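Local coordinates for malonyl CoA-acyl carrier protein transacylase (Synechocystis sp. PCC 6803 substr. Kazusa, PDB 4RR5) that catalyses transfer of the malonyl group from malonyl-CoA to holo-acyl carrier protein, supplying malonyl-ACP for fatty acid biosynthesis, at residues A186-F191 with I235-G240; G123-L128 with V158-V163. One frame throughout, in Å; residues are numbered along the deposited sequence.

Interaction 1: residues A186-F191 with I235-G240; sequences AFHSSF and IQQMTG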
ATOM      1  N   ALA A 186       3.537   7.917 -13.488  1.00 32.46           N
ATOM      2  CA  ALA A 186       4.702   7.048 -13.383  1.00 33.70           C
ATOM      3  C   ALA A 186       5.134   6.879 -11.917  1.00 28.94           C
ATOM      4  O   ALA A 186       6.240   7.248 -11.530  1.00 26.17           O
ATOM      5  CB  ALA A 186       5.843   7.594 -14.213  1.00 38.22           C
ATOM      6  N   PHE A 187       4.243   6.313 -11.113  1.00 26.38           N
ATOM      7  CA  PHE A 187       4.457   6.173  -9.684  1.00 24.68           C
ATOM      8  C   PHE A 187       5.630   5.244  -9.384  1.00 27.12           C
ATOM      9  O   PHE A 187       5.934   4.358 -10.181  1.00 26.78           O
ATOM     10  CB  PHE A 187       3.196   5.630  -9.020  1.00 24.20           C
ATOM     11  CG  PHE A 187       1.994   6.511  -9.172  1.00 31.88           C
ATOM     12  CD1 PHE A 187       2.126   7.851  -9.513  1.00 33.02           C
ATOM     13  CD2 PHE A 187       0.725   6.004  -8.967  1.00 33.87           C
ATOM     14  CE1 PHE A 187       1.014   8.662  -9.640  1.00 28.62           C
ATOM     15  CE2 PHE A 187      -0.392   6.814  -9.097  1.00 32.62           C
ATOM     16  CZ  PHE A 187      -0.244   8.141  -9.438  1.00 28.95           C
ATOM     17  N   HIS A 188       6.260   5.432  -8.225  1.00 25.03           N
ATOM     18  CA  HIS A 188       7.384   4.596  -7.803  1.00 25.92           C
ATOM     19  C   HIS A 188       8.479   4.567  -8.858  1.00 27.65           C
ATOM     20  O   HIS A 188       8.914   3.507  -9.306  1.00 28.23           O
ATOM     21  CB  HIS A 188       6.898   3.189  -7.470  1.00 21.34           C
ATOM     22  CG  HIS A 188       6.047   3.152  -6.245  1.00 24.08           C
ATOM     23  ND1 HIS A 188       6.547   3.419  -4.991  1.00 19.69           N
ATOM     24  CD2 HIS A 188       4.718   2.945  -6.086  1.00 23.81           C
ATOM     25  CE1 HIS A 188       5.568   3.360  -4.108  1.00 22.52           C
ATOM     26  NE2 HIS A 188       4.446   3.078  -4.747  1.00 21.96           N
ATOM     27  N   SER A 189       8.908   5.758  -9.252  1.00 29.11           N
ATOM     28  CA  SER A 189       9.958   5.918 -10.251  1.00 29.18           C
ATOM     29  C   SER A 189      10.523   7.308 -10.095  1.00 30.48           C
ATOM     30  O   SER A 189       9.943   8.136  -9.388  1.00 31.77           O
ATOM     31  CB  SER A 189       9.419   5.719 -11.667  1.00 27.82           C
ATOM     32  OG  SER A 189       8.846   6.914 -12.159  1.00 30.01           O
ATOM     33  N   SER A 190      11.637   7.577 -10.761  1.00 30.93           N
ATOM     34  CA  SER A 190      12.273   8.883 -10.647  1.00 30.86           C
ATOM     35  C   SER A 190      11.427   9.988 -11.273  1.00 32.08           C
ATOM     36  O   SER A 190      11.677  11.154 -11.026  1.00 40.50           O
ATOM     37  CB  SER A 190      13.663   8.864 -11.283  1.00 36.52           C
ATOM     38  OG  SER A 190      13.562   8.632 -12.680  1.00 52.49           O
ATOM     39  N   PHE A 191      10.406   9.643 -12.051  1.00 30.30           N
ATOM     40  CA  PHE A 191       9.484  10.672 -12.535  1.00 31.36           C
ATOM     41  C   PHE A 191       8.767  11.377 -11.390  1.00 30.00           C
ATOM     42  O   PHE A 191       8.313  12.508 -11.543  1.00 35.05           O
ATOM     43  CB  PHE A 191       8.462  10.081 -13.515  1.00 28.38           C
ATOM     44  CG  PHE A 191       9.039   9.792 -14.870  1.00 32.07           C
ATOM     45  CD1 PHE A 191       9.395  10.823 -15.716  1.00 35.33           C
ATOM     46  CD2 PHE A 191       9.257   8.492 -15.286  1.00 35.75           C
ATOM     47  CE1 PHE A 191       9.943  10.564 -16.957  1.00 39.94           C
ATOM     48  CE2 PHE A 191       9.803   8.228 -16.530  1.00 38.80           C
ATOM     49  CZ  PHE A 191      10.147   9.265 -17.363  1.00 38.86           C
ATOM     50  N   ILE A 235      10.206   8.512   3.104  1.00 28.67           N
ATOM     51  CA  ILE A 235      10.595   9.603   2.214  1.00 27.86           C
ATOM     52  C   ILE A 235      11.128   9.078   0.888  1.00 26.20           C
ATOM     53  O   ILE A 235      10.891   9.671  -0.165  1.00 25.93           O
ATOM     54  CB  ILE A 235      11.657  10.512   2.884  1.00 31.33           C
ATOM     55  CG1 ILE A 235      10.976  11.432   3.905  1.00 26.80           C
ATOM     56  CG2 ILE A 235      12.438  11.327   1.839  1.00 28.60           C
ATOM     57  CD1 ILE A 235      11.928  12.267   4.691  1.00 27.39           C
ATOM     58  N   GLN A 236      11.823   7.945   0.940  1.00 23.68           N
ATOM     59  CA  GLN A 236      12.351   7.315  -0.262  1.00 24.44           C
ATOM     60  C   GLN A 236      11.301   6.524  -1.066  1.00 26.55           C
ATOM     61  O   GLN A 236      11.541   6.138  -2.212  1.00 25.63           O
ATOM     62  CB  GLN A 236      13.511   6.403   0.119  1.00 23.05           C
ATOM     63  CG  GLN A 236      14.753   7.178   0.518  1.00 29.26           C
ATOM     64  CD  GLN A 236      15.784   6.321   1.224  1.00 33.49           C
ATOM     65  OE1 GLN A 236      15.617   5.110   1.354  1.00 39.06           O
ATOM     66  NE2 GLN A 236      16.861   6.946   1.682  1.00 36.09           N
ATOM     67  N   GLN A 237      10.128   6.309  -0.480  1.00 27.40           N
ATOM     68  CA  GLN A 237       9.186   5.350  -1.038  1.00 25.63           C
ATOM     69  C   GLN A 237       8.571   5.795  -2.356  1.00 24.69           C
ATOM     70  O   GLN A 237       8.298   4.972  -3.225  1.00 22.55           O
ATOM     71  CB  GLN A 237       8.073   5.070  -0.037  1.00 25.27           C
ATOM     72  CG  GLN A 237       7.062   4.042  -0.507  1.00 25.62           C
ATOM     73  CD  GLN A 237       5.737   4.232   0.163  1.00 22.88           C
ATOM     74  OE1 GLN A 237       5.220   5.356   0.216  1.00 24.98           O
ATOM     75  NE2 GLN A 237       5.180   3.152   0.701  1.00 17.15           N
ATOM     76  N   MET A 238       8.352   7.095  -2.511  1.00 20.81           N
ATOM     77  CA  MET A 238       7.543   7.528  -3.626  1.00 24.27           C
ATOM     78  C   MET A 238       8.267   7.385  -4.964  1.00 26.63           C
ATOM     79  O   MET A 238       7.622   7.173  -5.999  1.00 31.34           O
ATOM     80  CB  MET A 238       7.081   8.968  -3.427  1.00 29.42           C
ATOM     81  CG  MET A 238       6.053   9.381  -4.470  1.00 30.50           C
ATOM     82  SD  MET A 238       5.534  11.085  -4.347  1.00 36.19           S
ATOM     83  CE  MET A 238       4.689  11.042  -2.765  1.00 27.79           C
ATOM     84  N   THR A 239       9.594   7.500  -4.951  1.00 25.69           N
ATOM     85  CA  THR A 239      10.390   7.356  -6.175  1.00 27.92           C
ATOM     86  C   THR A 239      10.988   5.960  -6.318  1.00 28.64           C
ATOM     87  O   THR A 239      11.603   5.628  -7.338  1.00 29.37           O
ATOM     88  CB  THR A 239      11.534   8.363  -6.224  1.00 25.42           C
ATOM     89  OG1 THR A 239      12.276   8.289  -4.998  1.00 25.70           O
ATOM     90  CG2 THR A 239      10.993   9.768  -6.418  1.00 26.59           C
ATOM     91  N   GLY A 240      10.785   5.144  -5.293  1.00 25.52           N
ATOM     92  CA  GLY A 240      11.435   3.863  -5.206  1.00 22.05           C
ATOM     93  C   GLY A 240      10.473   2.726  -5.366  1.00 24.57           C
ATOM     94  O   GLY A 240       9.259   2.917  -5.337  1.00 26.33           O
TER

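Interaction 2: residues G123-L128 with V158-V163; sequences GMMAAL and VISGTV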
ATOM      1  N   GLY A 123       2.644  10.022 -17.184  1.00 50.97           N
ATOM      2  CA  GLY A 123       3.097   8.686 -17.540  1.00 46.96           C
ATOM      3  C   GLY A 123       2.125   7.574 -17.187  1.00 47.75           C
ATOM      4  O   GLY A 123       0.926   7.816 -17.028  1.00 42.97           O
ATOM      5  N   MET A 124       2.657   6.363 -17.016  1.00 49.12           N
ATOM      6  CA  MET A 124       1.840   5.152 -16.997  1.00 42.57           C
ATOM      7  C   MET A 124       2.505   3.955 -16.290  1.00 41.48           C
ATOM      8  O   MET A 124       3.731   3.837 -16.253  1.00 41.14           O
ATOM      9  CB  MET A 124       1.501   4.795 -18.446  1.00 45.76           C
ATOM     10  CG  MET A 124       0.710   3.545 -18.654  1.00 44.00           C
ATOM     11  SD  MET A 124       0.999   2.934 -20.317  1.00 57.93           S
ATOM     12  CE  MET A 124       0.619   1.194 -20.081  1.00 53.50           C
ATOM     13  N   MET A 125       1.691   3.070 -15.719  1.00 45.36           N
ATOM     14  CA  MET A 125       2.186   1.820 -15.149  1.00 38.00           C
ATOM     15  C   MET A 125       1.409   0.610 -15.672  1.00 38.43           C
ATOM     16  O   MET A 125       0.208   0.702 -15.933  1.00 39.90           O
ATOM     17  CB  MET A 125       2.096   1.851 -13.621  1.00 36.77           C
ATOM     18  CG  MET A 125       2.528   3.163 -12.985  1.00 36.14           C
ATOM     19  SD  MET A 125       2.135   3.161 -11.231  1.00 30.20           S
ATOM     20  CE  MET A 125       3.417   2.081 -10.600  1.00 24.78           C
ATOM     21  N   ALA A 126       2.097  -0.524 -15.806  1.00 37.68           N
ATOM     22  CA  ALA A 126       1.464  -1.781 -16.203  1.00 41.01           C
ATOM     23  C   ALA A 126       1.917  -2.936 -15.324  1.00 40.88           C
ATOM     24  O   ALA A 126       3.049  -2.951 -14.840  1.00 41.95           O
ATOM     25  CB  ALA A 126       1.760  -2.102 -17.664  1.00 41.33           C
ATOM     26  N   ALA A 127       1.037  -3.911 -15.126  1.00 38.38           N
ATOM     27  CA  ALA A 127       1.399  -5.095 -14.358  1.00 40.46           C
ATOM     28  C   ALA A 127       1.662  -6.266 -15.299  1.00 44.08           C
ATOM     29  O   ALA A 127       1.087  -6.349 -16.381  1.00 42.09           O
ATOM     30  CB  ALA A 127       0.314  -5.443 -13.358  1.00 37.82           C
ATOM     31  N   LEU A 128       2.541  -7.165 -14.882  1.00 37.63           N
ATOM     32  CA  LEU A 128       2.924  -8.287 -15.716  1.00 36.90           C
ATOM     33  C   LEU A 128       2.771  -9.552 -14.913  1.00 41.25           C
ATOM     34  O   LEU A 128       3.350  -9.683 -13.839  1.00 41.33           O
ATOM     35  CB  LEU A 128       4.363  -8.136 -16.218  1.00 37.90           C
ATOM     36  CG  LEU A 128       4.626  -6.962 -17.158  1.00 35.88           C
ATOM     37  CD1 LEU A 128       6.104  -6.659 -17.261  1.00 38.99           C
ATOM     38  CD2 LEU A 128       4.080  -7.286 -18.515  1.00 43.64           C
ATOM     39  N   VAL A 158       5.187  -4.933 -11.391  1.00 32.64           N
ATOM     40  CA  VAL A 158       4.603  -3.766 -12.017  1.00 28.72           C
ATOM     41  C   VAL A 158       5.723  -2.876 -12.525  1.00 27.09           C
ATOM     42  O   VAL A 158       6.637  -2.551 -11.781  1.00 29.71           O
ATOM     43  CB  VAL A 158       3.721  -3.000 -11.042  1.00 29.93           C
ATOM     44  CG1 VAL A 158       3.444  -1.600 -11.564  1.00 27.32           C
ATOM     45  CG2 VAL A 158       2.428  -3.781 -10.796  1.00 28.18           C
ATOM     46  N   ILE A 159       5.676  -2.511 -13.798  1.00 29.84           N
ATOM     47  CA  ILE A 159       6.654  -1.578 -14.336  1.00 31.99           C
ATOM     48  C   ILE A 159       6.041  -0.185 -14.426  1.00 31.09           C
ATOM     49  O   ILE A 159       4.823  -0.040 -14.418  1.00 28.57           O
ATOM     50  CB  ILE A 159       7.176  -2.013 -15.716  1.00 33.50           C
ATOM     51  CG1 ILE A 159       6.031  -2.217 -16.700  1.00 32.83           C
ATOM     52  CG2 ILE A 159       7.994  -3.284 -15.597  1.00 30.84           C
ATOM     53  CD1 ILE A 159       6.522  -2.603 -18.063  1.00 44.89           C
ATOM     54  N   SER A 160       6.894   0.832 -14.491  1.00 28.06           N
ATOM     55  CA  SER A 160       6.444   2.217 -14.420  1.00 34.44           C
ATOM     56  C   SER A 160       7.263   3.089 -15.358  1.00 41.55           C
ATOM     57  O   SER A 160       8.451   2.847 -15.554  1.00 39.14           O
ATOM     58  CB  SER A 160       6.554   2.745 -12.982  1.00 33.54           C
ATOM     59  OG  SER A 160       6.061   4.071 -12.853  1.00 26.58           O
ATOM     60  N   GLY A 161       6.635   4.106 -15.941  1.00 43.88           N
ATOM     61  CA  GLY A 161       7.374   5.026 -16.783  1.00 44.70           C
ATOM     62  C   GLY A 161       6.552   5.717 -17.849  1.00 45.64           C
ATOM     63  O   GLY A 161       5.338   5.909 -17.696  1.00 43.48           O
ATOM     64  N   THR A 162       7.228   6.103 -18.928  1.00 44.88           N
ATOM     65  CA  THR A 162       6.577   6.806 -20.030  1.00 54.48           C
ATOM     66  C   THR A 162       5.545   5.892 -20.679  1.00 50.88           C
ATOM     67  O   THR A 162       5.689   4.665 -20.644  1.00 42.69           O
ATOM     68  CB  THR A 162       7.603   7.291 -21.088  1.00 47.71           C
ATOM     69  OG1 THR A 162       8.238   6.164 -21.709  1.00 44.89           O
ATOM     70  CG2 THR A 162       8.658   8.172 -20.435  1.00 45.62           C
ATOM     71  N   VAL A 163       4.497   6.488 -21.248  1.00 52.96           N
ATOM     72  CA  VAL A 163       3.463   5.711 -21.937  1.00 54.93           C
ATOM     73  C   VAL A 163       4.065   4.870 -23.056  1.00 55.61           C
ATOM     74  O   VAL A 163       3.867   3.646 -23.108  1.00 52.48           O
ATOM     75  CB  VAL A 163       2.362   6.608 -22.535  1.00 57.70           C
ATOM     76  CG1 VAL A 163       1.402   5.769 -23.383  1.00 52.97           C
ATOM     77  CG2 VAL A 163       1.607   7.349 -21.427  1.00 51.05           C
TER

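Interaction 1: residues A186-F191 with I235-G240
His188 ND1 donates into a pair of backbone carbonyls. The better bond goes to Gly240 O at 2.8 Å, with the nitrogen almost straight out from the carbonyl and the oxygen tilted 19° out of the ring plane. The second, to Gln237 O at 2.9 Å, is weak, its angle at the hydrogen being 128°. Both oxygens lie at the ring edge, and sharing ND1 between them helps fix the rotation of the imidazole. CG stands anti to the carbonyl carbon (chi1 -68°), which carries the ring across to the 235-240 loop; NE2, hydrogen-bonded to Ser88 OG, steadies it from the other end. His188 and Ser88 are the probable catalytic pair of this FabD-family acyltransferase, and here main-chain carbonyls hold the far nitrogen of the histidine. A leucine here would probably leave the carbonyls of Gly240 and Gln237 without their shared donor and Ser88 without its imidazole partner. In the same ring plane, Gln237 CG meets the edge 4.0 Å from His188 CE1, while its amide runs on to Arg113, Asn218 and the backbone of Ser88. Farther out, the backbones touch through CA-H...O contacts, His188 CA to Met238 O and Thr239 CA to Ser189 O. Thr239 also rests CB and CG2 on Ser189 O, each 3.5 Å away. Behind them Ser189 OG accepts from Phe191 N, an ST turn, and donates to Ala186 O.

Interaction 2: residues G123-L128 with V158-V163
Met125 lays its thioether end over Val158 and Ser160: the methyl CE reaches Val158 CG1 at 3.8 Å, and CG passes Ser160 OG, whose polar partner is Phe187 O, at 3.7 Å. A bend at the last torsion (chi3 75°) turns that methyl back across the neighbouring strand, and the side chains of Met125 and Val158 meet at a slant. Beside them Ala127 CB sits 3.7 Å from Val158 CG2. Underneath, strands 124-129 and 156-161 run antiparallel, their segments at 162°, as adjacent strands of the mixed sheet in the small, ferredoxin-like subdomain of the acyltransferase fold. Met124 with Gly161 and Ala126 with Ile159 are the hydrogen-bonded pairs, each closed by two N-H...O bonds, the shortest being Met124 N to Gly161 O at 2.8 Å. Gly161 has backbone angles that would jam a CB against the preceding carbonyl. On the other face, the one carrying Met124, Ala126 and Ile159, helix 163-171 packs against the sheet through Val166, Ile169 and Leu170. Leu128 CD1 touches Ile159 CD1 there at 4.2 Å, and at the strand end Met124 CB meets Val163 CG2 at 3.9 Å. Thr162 N-caps that helix, its OG1 accepting from Gly165 N.

In the fold
Both segments of interaction 2 precede those of interaction 1 in sequence, and the contact centres lie 12 Å apart on the same side of the chain's centre. Strand 178-180 leads from one to the other: it flanks 124-129 at the edge of the mixed sheet, and the loop that follows it holds 186-191. The 235-240 loop comes later, after helix 227-235 and before strand 242-243, the outermost strand at the opposite edge of that sheet. The two contacts meet where Ser160 OG is probably hydrogen-bonded to Phe187 O (2.7 Å), and where Phe191 packs on Thr162. The sheet thus abuts the loop of the probable catalytic histidine, with Met125 about 5 Å from His188 between nearest side-chain atoms.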